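Local coordinates for protein amidase (Bacillus anthracis, PDB 5EWQ) that probably hydrolyses the carbon-nitrogen bond of carboxylic acid amides, releasing the acid and ammonia, as an enzyme of the amidase signature family, at residues S237-R242 / A468-Y473; I254-T259 / Q361-E366; L352-V357 / E455-A460; L448-N453 / V483-Q488. All blocks are in the same frame, centred on the assembly; numbering follows the deposited sequence.

Contact 1. Residues S237-R242 / A468-Y473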
loop_
_atom_site.group_PDB
_atom_site.type_symbol
_atom_site.label_atom_id
_atom_site.label_comp_id
_atom_site.label_asym_id
_atom_site.label_seq_id
_atom_site.Cartn_x
_atom_site.Cartn_y
_atom_site.Cartn_z
ATOM N N SER A 237 8.490 -7.648 3.284
ATOM C CA SER A 237 8.050 -9.025 3.062
ATOM C C SER A 237 6.535 -9.212 3.152
ATOM O O SER A 237 6.055 -10.073 3.888
ATOM C CB SER A 237 8.741 -9.959 4.060
ATOM O OG SER A 237 8.467 -11.317 3.767
ATOM N N VAL A 238 5.788 -8.404 2.406
ATOM C CA VAL A 238 4.338 -8.560 2.326
ATOM C C VAL A 238 3.863 -8.418 0.884
ATOM O O VAL A 238 4.628 -8.018 0.006
ATOM C CB VAL A 238 3.592 -7.533 3.210
ATOM C CG1 VAL A 238 3.803 -7.836 4.685
ATOM C CG2 VAL A 238 4.032 -6.120 2.878
ATOM N N VAL A 239 2.598 -8.747 0.647
ATOM C CA VAL A 239 2.022 -8.678 -0.692
ATOM C C VAL A 239 1.431 -7.300 -0.967
ATOM O O VAL A 239 0.703 -6.752 -0.142
ATOM C CB VAL A 239 0.932 -9.752 -0.889
ATOM C CG1 VAL A 239 0.307 -9.637 -2.272
ATOM C CG2 VAL A 239 1.511 -11.142 -0.675
ATOM N N GLY A 240 1.755 -6.742 -2.130
ATOM C CA GLY A 240 1.235 -5.447 -2.530
ATOM C C GLY A 240 0.857 -5.411 -3.998
ATOM O O GLY A 240 1.610 -5.879 -4.853
ATOM N N LEU A 241 -0.312 -4.854 -4.296
ATOM C CA LEU A 241 -0.796 -4.788 -5.671
ATOM C C LEU A 241 -1.064 -3.362 -6.132
ATOM O O LEU A 241 -1.746 -2.598 -5.453
ATOM C CB LEU A 241 -2.077 -5.613 -5.829
ATOM C CG LEU A 241 -2.789 -5.451 -7.177
ATOM C CD1 LEU A 241 -2.200 -6.379 -8.230
ATOM C CD2 LEU A 241 -4.290 -5.662 -7.046
ATOM N N ARG A 242 -0.517 -3.006 -7.291
ATOM C CA ARG A 242 -0.904 -1.777 -7.971
ATOM C C ARG A 242 -1.892 -2.119 -9.077
ATOM O O ARG A 242 -1.539 -2.811 -10.028
ATOM C CB ARG A 242 0.309 -1.051 -8.554
ATOM C CG ARG A 242 -0.066 0.118 -9.458
ATOM C CD ARG A 242 1.125 0.637 -10.247
ATOM N NE ARG A 242 0.729 1.642 -11.229
ATOM C CZ ARG A 242 0.746 2.953 -11.007
ATOM N NH1 ARG A 242 1.148 3.423 -9.835
ATOM N NH2 ARG A 242 0.367 3.794 -11.956
ATOM N N ALA A 468 3.415 -7.501 -5.921
ATOM C CA ALA A 468 4.602 -7.826 -5.138
ATOM C C ALA A 468 4.376 -9.056 -4.264
ATOM O O ALA A 468 3.391 -9.135 -3.532
ATOM C CB ALA A 468 5.007 -6.639 -4.282
ATOM N N VAL A 469 5.293 -10.014 -4.348
ATOM C CA VAL A 469 5.213 -11.244 -3.564
ATOM C C VAL A 469 6.554 -11.519 -2.886
ATOM O O VAL A 469 7.597 -11.469 -3.539
ATOM C CB VAL A 469 4.817 -12.454 -4.445
ATOM C CG1 VAL A 469 4.780 -13.734 -3.624
ATOM C CG2 VAL A 469 3.473 -12.215 -5.118
ATOM N N PRO A 470 6.531 -11.797 -1.570
ATOM C CA PRO A 470 7.738 -12.093 -0.788
ATOM C C PRO A 470 8.624 -13.159 -1.433
ATOM O O PRO A 470 8.198 -14.305 -1.589
ATOM C CB PRO A 470 7.174 -12.592 0.545
ATOM C CG PRO A 470 5.868 -11.893 0.670
ATOM C CD PRO A 470 5.322 -11.785 -0.727
ATOM N N ALA A 471 9.842 -12.777 -1.800
ATOM C CA ALA A 471 10.748 -13.679 -2.502
ATOM C C ALA A 471 11.813 -14.261 -1.577
ATOM O O ALA A 471 12.594 -15.119 -1.986
ATOM C CB ALA A 471 11.403 -12.958 -3.668
ATOM N N GLY A 472 11.845 -13.792 -0.333
ATOM C CA GLY A 472 12.786 -14.311 0.642
ATOM C C GLY A 472 13.595 -13.245 1.351
ATOM O O GLY A 472 13.170 -12.095 1.461
ATOM N N TYR A 473 14.768 -13.635 1.840
ATOM C CA TYR A 473 15.630 -12.737 2.597
ATOM C C TYR A 473 17.093 -12.968 2.231
ATOM O O TYR A 473 17.534 -14.111 2.101
ATOM C CB TYR A 473 15.422 -12.936 4.102
ATOM C CG TYR A 473 13.968 -12.973 4.521
ATOM C CD1 TYR A 473 13.285 -11.805 4.836
ATOM C CD2 TYR A 473 13.276 -14.175 4.595
ATOM C CE1 TYR A 473 11.956 -11.835 5.216
ATOM C CE2 TYR A 473 11.948 -14.214 4.972
ATOM C CZ TYR A 473 11.293 -13.042 5.283
ATOM O OH TYR A 473 9.970 -13.076 5.660
#
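G240 and A468 sit opposite each other and carry the close-knit end of this contact. The A468 N-H points almost straight at G240 O, 2.7 Å from N to O with an angle of 176°. The return bond, G240 N to A468 O, is longer at 3.2 Å. A468 O also receives a CA-H contact from V239 CA, and A468 CB rests 3.5 Å from G240 O. This antiparallel hydrogen-bonded pair joins strands 239-242 and 466-473 in the middle of the large mixed sheet of the amidase signature fold, with helices 270-280 and 491-503 packed on the side where V239 and V469 lie. Beyond the pair the backbones stay as close, but the bonding passes to side chains: V239 CG2 meets P470 CD at 3.9 Å, the valine standing nearly perpendicular to the proline. Toward the looser end, where Y473 is partly exposed, a classic beta bulge at A471 and G472, both facing V480, precedes the tyrosine. S237 OG, swung anti to its own N (chi1 -173°), donates to Y473 OH at 3.0 Å, and K509 N binds the same phenol oxygen.

Contact 2. Residues I254-T259 / Q361-E366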
loop_
_atom_site.group_PDB
_atom_site.type_symbol
_atom_site.label_atom_id
_atom_site.label_comp_id
_atom_site.label_asym_id
_atom_site.label_seq_id
_atom_site.Cartn_x
_atom_site.Cartn_y
_atom_site.Cartn_z
ATOM N N ILE A 254 -5.842 12.230 -0.959
ATOM C CA ILE A 254 -4.941 13.352 -1.198
ATOM C C ILE A 254 -3.931 12.988 -2.281
ATOM O O ILE A 254 -3.088 12.111 -2.085
ATOM C CB ILE A 254 -4.198 13.773 0.082
ATOM C CG1 ILE A 254 -5.195 14.240 1.144
ATOM C CG2 ILE A 254 -3.194 14.874 -0.220
ATOM C CD1 ILE A 254 -4.545 14.711 2.424
ATOM N N PRO A 255 -4.019 13.667 -3.433
ATOM C CA PRO A 255 -3.263 13.302 -4.633
ATOM C C PRO A 255 -1.786 13.674 -4.580
ATOM O O PRO A 255 -1.327 14.337 -3.648
ATOM C CB PRO A 255 -3.968 14.095 -5.734
ATOM C CG PRO A 255 -4.462 15.314 -5.033
ATOM C CD PRO A 255 -4.857 14.860 -3.652
ATOM N N LEU A 256 -1.054 13.225 -5.594
ATOM C CA LEU A 256 0.331 13.617 -5.813
ATOM C C LEU A 256 0.492 13.941 -7.292
ATOM O O LEU A 256 0.975 15.009 -7.663
ATOM C CB LEU A 256 1.291 12.505 -5.384
ATOM C CG LEU A 256 2.748 12.617 -5.839
ATOM C CD1 LEU A 256 3.353 13.934 -5.394
ATOM C CD2 LEU A 256 3.567 11.450 -5.310
ATOM N N ALA A 257 0.072 12.997 -8.127
ATOM C CA ALA A 257 0.009 13.192 -9.569
ATOM C C ALA A 257 -1.066 12.279 -10.144
ATOM O O ALA A 257 -0.838 11.084 -10.336
ATOM C CB ALA A 257 1.353 12.912 -10.214
ATOM N N GLU A 258 -2.237 12.850 -10.417
ATOM C CA GLU A 258 -3.407 12.080 -10.836
ATOM C C GLU A 258 -3.174 11.288 -12.121
ATOM O O GLU A 258 -3.951 10.394 -12.458
ATOM C CB GLU A 258 -4.611 13.010 -11.006
ATOM C CG GLU A 258 -5.042 13.688 -9.716
ATOM C CD GLU A 258 -6.213 14.629 -9.911
ATOM O OE1 GLU A 258 -6.652 15.247 -8.917
ATOM O OE2 GLU A 258 -6.695 14.755 -11.057
ATOM N N THR A 259 -2.102 11.620 -12.833
ATOM C CA THR A 259 -1.686 10.853 -13.999
ATOM C C THR A 259 -1.279 9.440 -13.587
ATOM O O THR A 259 -1.580 8.468 -14.281
ATOM C CB THR A 259 -0.509 11.531 -14.730
ATOM O OG1 THR A 259 -0.898 12.842 -15.158
ATOM C CG2 THR A 259 -0.084 10.715 -15.942
ATOM N N GLN A 361 9.202 15.467 -14.100
ATOM C CA GLN A 361 8.526 16.639 -14.652
ATOM C C GLN A 361 7.010 16.478 -14.598
ATOM O O GLN A 361 6.277 17.456 -14.444
ATOM C CB GLN A 361 8.976 16.895 -16.092
ATOM C CG GLN A 361 10.426 17.329 -16.223
ATOM C CD GLN A 361 10.811 17.640 -17.658
ATOM O OE1 GLN A 361 10.034 17.409 -18.585
ATOM N NE2 GLN A 361 12.015 18.169 -17.846
ATOM N N THR A 362 6.551 15.238 -14.726
ATOM C CA THR A 362 5.132 14.925 -14.612
ATOM C C THR A 362 4.638 15.243 -13.204
ATOM O O THR A 362 3.498 15.666 -13.011
ATOM C CB THR A 362 4.855 13.443 -14.940
ATOM O OG1 THR A 362 5.402 13.124 -16.226
ATOM C CG2 THR A 362 3.360 13.157 -14.942
ATOM N N LEU A 363 5.515 15.047 -12.224
ATOM C CA LEU A 363 5.193 15.304 -10.826
ATOM C C LEU A 363 5.313 16.784 -10.471
ATOM O O LEU A 363 4.472 17.328 -9.757
ATOM C CB LEU A 363 6.104 14.481 -9.912
ATOM C CG LEU A 363 5.895 12.966 -9.902
ATOM C CD1 LEU A 363 7.148 12.259 -9.419
ATOM C CD2 LEU A 363 4.719 12.609 -9.019
ATOM N N GLU A 364 6.365 17.426 -10.974
ATOM C CA GLU A 364 6.664 18.815 -10.635
ATOM C C GLU A 364 5.535 19.769 -11.011
ATOM O O GLU A 364 5.217 20.693 -10.262
ATOM C CB GLU A 364 7.965 19.256 -11.313
ATOM C CG GLU A 364 8.323 20.716 -11.084
ATOM C CD GLU A 364 9.673 21.084 -11.668
ATOM O OE1 GLU A 364 9.815 22.217 -12.175
ATOM O OE2 GLU A 364 10.596 20.242 -11.614
ATOM N N TYR A 365 4.926 19.541 -12.169
ATOM C CA TYR A 365 3.842 20.398 -12.631
ATOM C C TYR A 365 2.509 20.040 -11.983
ATOM O O TYR A 365 1.768 20.917 -11.539
ATOM C CB TYR A 365 3.708 20.317 -14.155
ATOM C CG TYR A 365 2.461 20.986 -14.691
ATOM C CD1 TYR A 365 2.431 22.356 -14.925
ATOM C CD2 TYR A 365 1.313 20.250 -14.960
ATOM C CE1 TYR A 365 1.293 22.971 -15.412
ATOM C CE2 TYR A 365 0.172 20.858 -15.445
ATOM C CZ TYR A 365 0.167 22.218 -15.670
ATOM O OH TYR A 365 -0.969 22.824 -16.154
ATOM N N GLU A 366 2.211 18.746 -11.930
ATOM C CA GLU A 366 0.877 18.283 -11.566
ATOM C C GLU A 366 0.599 18.329 -10.064
ATOM O O GLU A 366 -0.556 18.434 -9.652
ATOM C CB GLU A 366 0.663 16.860 -12.087
ATOM C CG GLU A 366 -0.783 16.527 -12.405
ATOM C CD GLU A 366 -0.944 15.146 -13.004
ATOM O OE1 GLU A 366 0.052 14.393 -13.043
ATOM O OE2 GLU A 366 -2.066 14.813 -13.441
#
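T259 and E366 make the polar grip here, a loop residue reaching a helix carboxylate. T259 OG1 donates to E366 OE1 at 2.8 Å, arriving on the syn side but 23° out of the carboxylate plane. On that syn side the hydroxyl also lies close to the other oxygen, with E366 OE2 2.9 Å from T259 OG1. The T259 backbone N adds a weak, strongly bent bond to E366 OE2 (3.3 Å, 123°), so one threonine addresses both carboxylate oxygens. E366 gets there with an extended chain beyond CG, its chi1 of -151° turning CG away from the backbone N and out toward the loop. The neighbouring loop amides look elsewhere: L256 N and A257 N bond to the two carboxylate oxygens of D261, and E258 N to N370 OD1. E258 O in turn accepts from R250 NH1. Beside this polar patch L363 supplies the apolar half with a single methyl: CD2 touches A257 CB at 3.6 Å and L256 CG at 3.7 Å. The E258 carboxylate stays apart from that of E366, with OE2 to OE2 at 5.2 Å, and might modestly raise its affinity for protons. The arrangement is that of an irregular loop, linking the adjacent antiparallel strands 239-242 and 263-267 of the amidase signature fold's central sheet, pinned to helix 360-377 through a buried helix carboxylate.

Contact 3. Residues L352-V357 / E455-A460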
loop_
_atom_site.group_PDB
_atom_site.type_symbol
_atom_site.label_atom_id
_atom_site.label_comp_id
_atom_site.label_asym_id
_atom_site.label_seq_id
_atom_site.Cartn_x
_atom_site.Cartn_y
_atom_site.Cartn_z
ATOM N N LEU A 352 14.629 -4.011 -19.730
ATOM C CA LEU A 352 13.726 -2.969 -20.205
ATOM C C LEU A 352 14.478 -1.668 -20.451
ATOM O O LEU A 352 15.437 -1.350 -19.746
ATOM C CB LEU A 352 12.594 -2.744 -19.200
ATOM C CG LEU A 352 11.268 -3.472 -19.439
ATOM C CD1 LEU A 352 11.494 -4.906 -19.879
ATOM C CD2 LEU A 352 10.412 -3.434 -18.181
ATOM N N ASN A 353 14.040 -0.917 -21.458
ATOM C CA ASN A 353 14.674 0.350 -21.798
ATOM C C ASN A 353 13.844 1.546 -21.346
ATOM O O ASN A 353 12.729 1.755 -21.820
ATOM C CB ASN A 353 14.925 0.430 -23.305
ATOM C CG ASN A 353 15.571 1.738 -23.719
ATOM O OD1 ASN A 353 14.885 2.701 -24.064
ATOM N ND2 ASN A 353 16.898 1.778 -23.688
ATOM N N ASN A 354 14.398 2.328 -20.424
ATOM C CA ASN A 354 13.719 3.509 -19.912
ATOM C C ASN A 354 14.077 4.756 -20.713
ATOM O O ASN A 354 14.835 5.606 -20.250
ATOM C CB ASN A 354 14.059 3.723 -18.435
ATOM C CG ASN A 354 13.703 2.527 -17.575
ATOM O OD1 ASN A 354 12.760 1.794 -17.869
ATOM N ND2 ASN A 354 14.460 2.323 -16.503
ATOM N N GLY A 355 13.529 4.855 -21.919
ATOM C CA GLY A 355 13.803 5.985 -22.788
ATOM C C GLY A 355 12.561 6.791 -23.110
ATOM O O GLY A 355 11.540 6.240 -23.521
ATOM N N GLY A 356 12.645 8.103 -22.916
ATOM C CA GLY A 356 11.543 8.995 -23.224
ATOM C C GLY A 356 10.397 8.908 -22.234
ATOM O O GLY A 356 9.369 9.565 -22.404
ATOM N N VAL A 357 10.572 8.097 -21.197
ATOM C CA VAL A 357 9.552 7.936 -20.168
ATOM C C VAL A 357 9.875 8.805 -18.957
ATOM O O VAL A 357 10.671 8.425 -18.099
ATOM C CB VAL A 357 9.419 6.466 -19.729
ATOM C CG1 VAL A 357 8.287 6.310 -18.727
ATOM C CG2 VAL A 357 9.188 5.575 -20.940
ATOM N N GLU A 455 12.292 -1.994 -11.701
ATOM C CA GLU A 455 11.627 -1.663 -12.960
ATOM C C GLU A 455 10.151 -1.330 -12.756
ATOM O O GLU A 455 9.275 -2.104 -13.139
ATOM C CB GLU A 455 11.761 -2.820 -13.956
ATOM C CG GLU A 455 13.194 -3.236 -14.253
ATOM C CD GLU A 455 13.990 -2.148 -14.945
ATOM O OE1 GLU A 455 13.389 -1.352 -15.697
ATOM O OE2 GLU A 455 15.221 -2.086 -14.733
ATOM N N VAL A 456 9.878 -0.171 -12.165
ATOM C CA VAL A 456 8.505 0.239 -11.887
ATOM C C VAL A 456 8.083 1.414 -12.765
ATOM O O VAL A 456 6.895 1.617 -13.018
ATOM C CB VAL A 456 8.326 0.624 -10.405
ATOM C CG1 VAL A 456 6.852 0.776 -10.063
ATOM C CG2 VAL A 456 8.960 -0.422 -9.516
ATOM N N LEU A 457 9.068 2.176 -13.233
ATOM C CA LEU A 457 8.826 3.384 -14.020
ATOM C C LEU A 457 7.907 3.154 -15.217
ATOM O O LEU A 457 6.990 3.937 -15.462
ATOM C CB LEU A 457 10.156 3.969 -14.505
ATOM C CG LEU A 457 10.068 5.172 -15.446
ATOM C CD1 LEU A 457 9.319 6.317 -14.787
ATOM C CD2 LEU A 457 11.457 5.616 -15.884
ATOM N N LEU A 458 8.149 2.076 -15.953
ATOM C CA LEU A 458 7.402 1.804 -17.176
ATOM C C LEU A 458 5.981 1.323 -16.896
ATOM O O LEU A 458 5.024 1.812 -17.497
ATOM C CB LEU A 458 8.142 0.771 -18.027
ATOM C CG LEU A 458 9.585 1.124 -18.393
ATOM C CD1 LEU A 458 10.183 0.066 -19.303
ATOM C CD2 LEU A 458 9.654 2.494 -19.044
ATOM N N SER A 459 5.847 0.364 -15.985
ATOM C CA SER A 459 4.549 -0.234 -15.688
ATOM C C SER A 459 3.600 0.747 -15.004
ATOM O O SER A 459 2.379 0.623 -15.119
ATOM C CB SER A 459 4.727 -1.481 -14.818
ATOM O OG SER A 459 5.418 -1.178 -13.619
ATOM N N ALA A 460 4.162 1.720 -14.293
ATOM C CA ALA A 460 3.356 2.716 -13.593
ATOM C C ALA A 460 2.772 3.733 -14.570
ATOM O O ALA A 460 1.597 4.090 -14.478
ATOM C CB ALA A 460 4.187 3.418 -12.530
#
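The loop that leads from strand 345-347 to helix 360-377 lies over the start of helix 457-462, and in it L352, N354 and V357 close on L457 and L458. L458 is the centrepiece: its two methyls divide between L352 and V357, and both also touch N354 OD1. Its CD1 lies 3.7 Å from L352 CD2, the two leucines running alongside one another, head to tail, while its CD2 meets V357 CG2 at 3.6 Å. V357 straddles two leucines: with CG1 anti to the backbone N (chi1 -176°), that branch reaches L457 CG at 3.9 Å and leaves CG2 for L458, to which the valine stands nearly perpendicular. Between these apolar contacts the amide of N354 lies across L458, its OD1 near the leucine's branch point. E455, bent at chi2 (-65°), brings its carboxylate beside the L352 methylene, with OE1 3.9 Å from L352 CB. Its plane is turned 29° from that of the N354 amide, and the two polar groups approach without bonding. Helix 418-437 backs the cluster, with L436 on L458 and N431 ND2 binding G355 O. N353 is exposed and points away, whereas N354, also exposed, turns its amide back onto L458. No hydrogen bond joins the two segments: they meet mainly through apolar contact, while the loop's hydrogen bonds go to helix 418-437.

Contact 4. Residues L448-N453 / V483-Q488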
loop_
_atom_site.group_PDB
_atom_site.type_symbol
_atom_site.label_atom_id
_atom_site.label_comp_id
_atom_site.label_asym_id
_atom_site.label_seq_id
_atom_site.Cartn_x
_atom_site.Cartn_y
_atom_site.Cartn_z
ATOM N N LEU A 448 5.791 -10.333 -16.229
ATOM C CA LEU A 448 7.199 -10.005 -16.035
ATOM C C LEU A 448 7.512 -9.875 -14.548
ATOM O O LEU A 448 6.807 -9.177 -13.822
ATOM C CB LEU A 448 7.558 -8.708 -16.765
ATOM C CG LEU A 448 8.233 -8.801 -18.135
ATOM C CD1 LEU A 448 7.484 -9.743 -19.061
ATOM C CD2 LEU A 448 8.345 -7.419 -18.760
ATOM N N VAL A 449 8.568 -10.545 -14.097
ATOM C CA VAL A 449 8.938 -10.509 -12.686
ATOM C C VAL A 449 10.223 -9.706 -12.470
ATOM O O VAL A 449 11.142 -9.745 -13.289
ATOM C CB VAL A 449 9.102 -11.940 -12.111
ATOM C CG1 VAL A 449 10.271 -12.662 -12.769
ATOM C CG2 VAL A 449 9.269 -11.901 -10.597
HETATM N N MSE A 450 10.270 -8.960 -11.370
HETATM C CA MSE A 450 11.429 -8.137 -11.048
HETATM C C MSE A 450 11.839 -8.321 -9.592
HETATM O O MSE A 450 11.084 -8.873 -8.792
HETATM C CB MSE A 450 11.131 -6.662 -11.319
HETATM C CG MSE A 450 10.496 -5.943 -10.138
HETATM SE SE MSE A 450 9.887 -4.141 -10.556
HETATM C CE MSE A 450 8.212 -4.603 -11.430
ATOM N N ILE A 451 13.037 -7.857 -9.254
ATOM C CA ILE A 451 13.488 -7.844 -7.868
ATOM C C ILE A 451 13.267 -6.461 -7.264
ATOM O O ILE A 451 13.789 -5.468 -7.771
ATOM C CB ILE A 451 14.973 -8.228 -7.744
ATOM C CG1 ILE A 451 15.193 -9.666 -8.219
ATOM C CG2 ILE A 451 15.448 -8.067 -6.309
ATOM C CD1 ILE A 451 16.617 -10.150 -8.058
ATOM N N ASN A 452 12.490 -6.411 -6.184
ATOM C CA ASN A 452 12.130 -5.156 -5.526
ATOM C C ASN A 452 11.484 -4.161 -6.489
ATOM O O ASN A 452 10.545 -4.504 -7.206
ATOM C CB ASN A 452 13.356 -4.526 -4.861
ATOM C CG ASN A 452 13.940 -5.401 -3.768
ATOM O OD1 ASN A 452 13.239 -6.217 -3.171
ATOM N ND2 ASN A 452 15.230 -5.232 -3.501
ATOM N N ASN A 453 11.992 -2.933 -6.509
ATOM C CA ASN A 453 11.399 -1.884 -7.332
ATOM C C ASN A 453 12.338 -1.359 -8.415
ATOM O O ASN A 453 12.376 -0.158 -8.688
ATOM C CB ASN A 453 10.936 -0.722 -6.449
ATOM C CG ASN A 453 12.083 -0.049 -5.722
ATOM O OD1 ASN A 453 13.084 -0.687 -5.391
ATOM N ND2 ASN A 453 11.946 1.247 -5.473
ATOM N N VAL A 483 8.325 -8.652 -7.598
ATOM C CA VAL A 483 7.181 -7.902 -8.104
ATOM C C VAL A 483 6.854 -8.289 -9.542
ATOM O O VAL A 483 7.704 -8.206 -10.428
ATOM C CB VAL A 483 7.427 -6.385 -8.030
ATOM C CG1 VAL A 483 6.206 -5.628 -8.529
ATOM C CG2 VAL A 483 7.766 -5.976 -6.608
ATOM N N PHE A 484 5.612 -8.710 -9.763
ATOM C CA PHE A 484 5.177 -9.176 -11.075
ATOM C C PHE A 484 4.449 -8.089 -11.861
ATOM O O PHE A 484 3.573 -7.409 -11.328
ATOM C CB PHE A 484 4.269 -10.401 -10.931
ATOM C CG PHE A 484 4.963 -11.608 -10.370
ATOM C CD1 PHE A 484 5.083 -11.782 -9.001
ATOM C CD2 PHE A 484 5.488 -12.576 -11.211
ATOM C CE1 PHE A 484 5.720 -12.893 -8.482
ATOM C CE2 PHE A 484 6.125 -13.690 -10.698
ATOM C CZ PHE A 484 6.241 -13.848 -9.331
ATOM N N VAL A 485 4.814 -7.935 -13.130
ATOM C CA VAL A 485 4.117 -7.016 -14.022
ATOM C C VAL A 485 3.142 -7.775 -14.913
ATOM O O VAL A 485 3.547 -8.610 -15.721
ATOM C CB VAL A 485 5.091 -6.222 -14.913
ATOM C CG1 VAL A 485 4.327 -5.436 -15.967
ATOM C CG2 VAL A 485 5.942 -5.297 -14.070
ATOM N N GLY A 486 1.855 -7.483 -14.760
ATOM C CA GLY A 486 0.832 -8.126 -15.562
ATOM C C GLY A 486 0.408 -7.268 -16.736
ATOM O O GLY A 486 0.830 -6.119 -16.859
ATOM N N LYS A 487 -0.426 -7.830 -17.605
ATOM C CA LYS A 487 -0.931 -7.097 -18.758
ATOM C C LYS A 487 -2.117 -6.222 -18.363
ATOM O O LYS A 487 -2.710 -6.416 -17.301
ATOM C CB LYS A 487 -1.319 -8.064 -19.879
ATOM C CG LYS A 487 -2.169 -9.238 -19.426
ATOM C CD LYS A 487 -1.718 -10.529 -20.096
ATOM C CE LYS A 487 -1.707 -10.400 -21.610
ATOM N NZ LYS A 487 -1.210 -11.639 -22.269
ATOM N N GLN A 488 -2.450 -5.263 -19.222
ATOM C CA GLN A 488 -3.487 -4.271 -18.939
ATOM C C GLN A 488 -4.817 -4.901 -18.538
ATOM O O GLN A 488 -5.312 -5.807 -19.210
ATOM C CB GLN A 488 -3.693 -3.362 -20.153
#
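L448 and V485, and two residues further on M450 and V483, are the hydrogen-bonded pairs that join 447-451 and 479-485, antiparallel neighbours in the large mixed sheet of the amidase signature fold. L448 N reaches V485 O at 2.9 Å, and V485 N returns the bond to L448 O, at a length too short to be trusted. M450 N to V483 O is 2.8 Å and V483 N to M450 O is 3.0 Å. Of the CH contacts the clearest is a CH-pi one at the non-hydrogen-bonded pair between them: V449 CG2 lies over a face of the F484 ring, 3.8 Å from its centroid and 19° off the ring normal. The two side chains point the same way, V449 offering CG2 because CG1 is set between N and carbonyl carbon (chi1 65°). Y501 of helix 491-503 meets the same ring edge-to-face. Apolar packing fills the other side of the sheet, where the selenomethionine M450 bends at chi3 to bring CE 3.7 Å from V483 CG1 and 3.6 Å from V485 CG2. There L448 CB also faces V485 CB. Four backbone bonds thus pair the N and O atoms of L448, V485, M450 and V483 and fix the register, while the side chains on either face meet through apolar contact.

In the fold
Contacts 1 and 4, with centres 11 Å apart, share the large mixed sheet: strands 239-242, 466-473, 479-485 and 447-451 lie side by side in that order. Contact 3, 12 Å from contact 4 between centres, ties the loop before helix 360-377 to helix 457-462; R242 NH2 of contact 1 touches its A460 O at 2.8 Å. Contact 2, about 17 Å from contact 3 between centres, ties helix 360-377 to the loop between central strands 239-242 and 263-267. Along the chain, contacts 2 and 3 fall between the two segments of contact 1; contact 4 interleaves with contacts 1 and 3, and contact 2 closes before it begins. Distant parts of the amidase-family chain thus come together around one sheet.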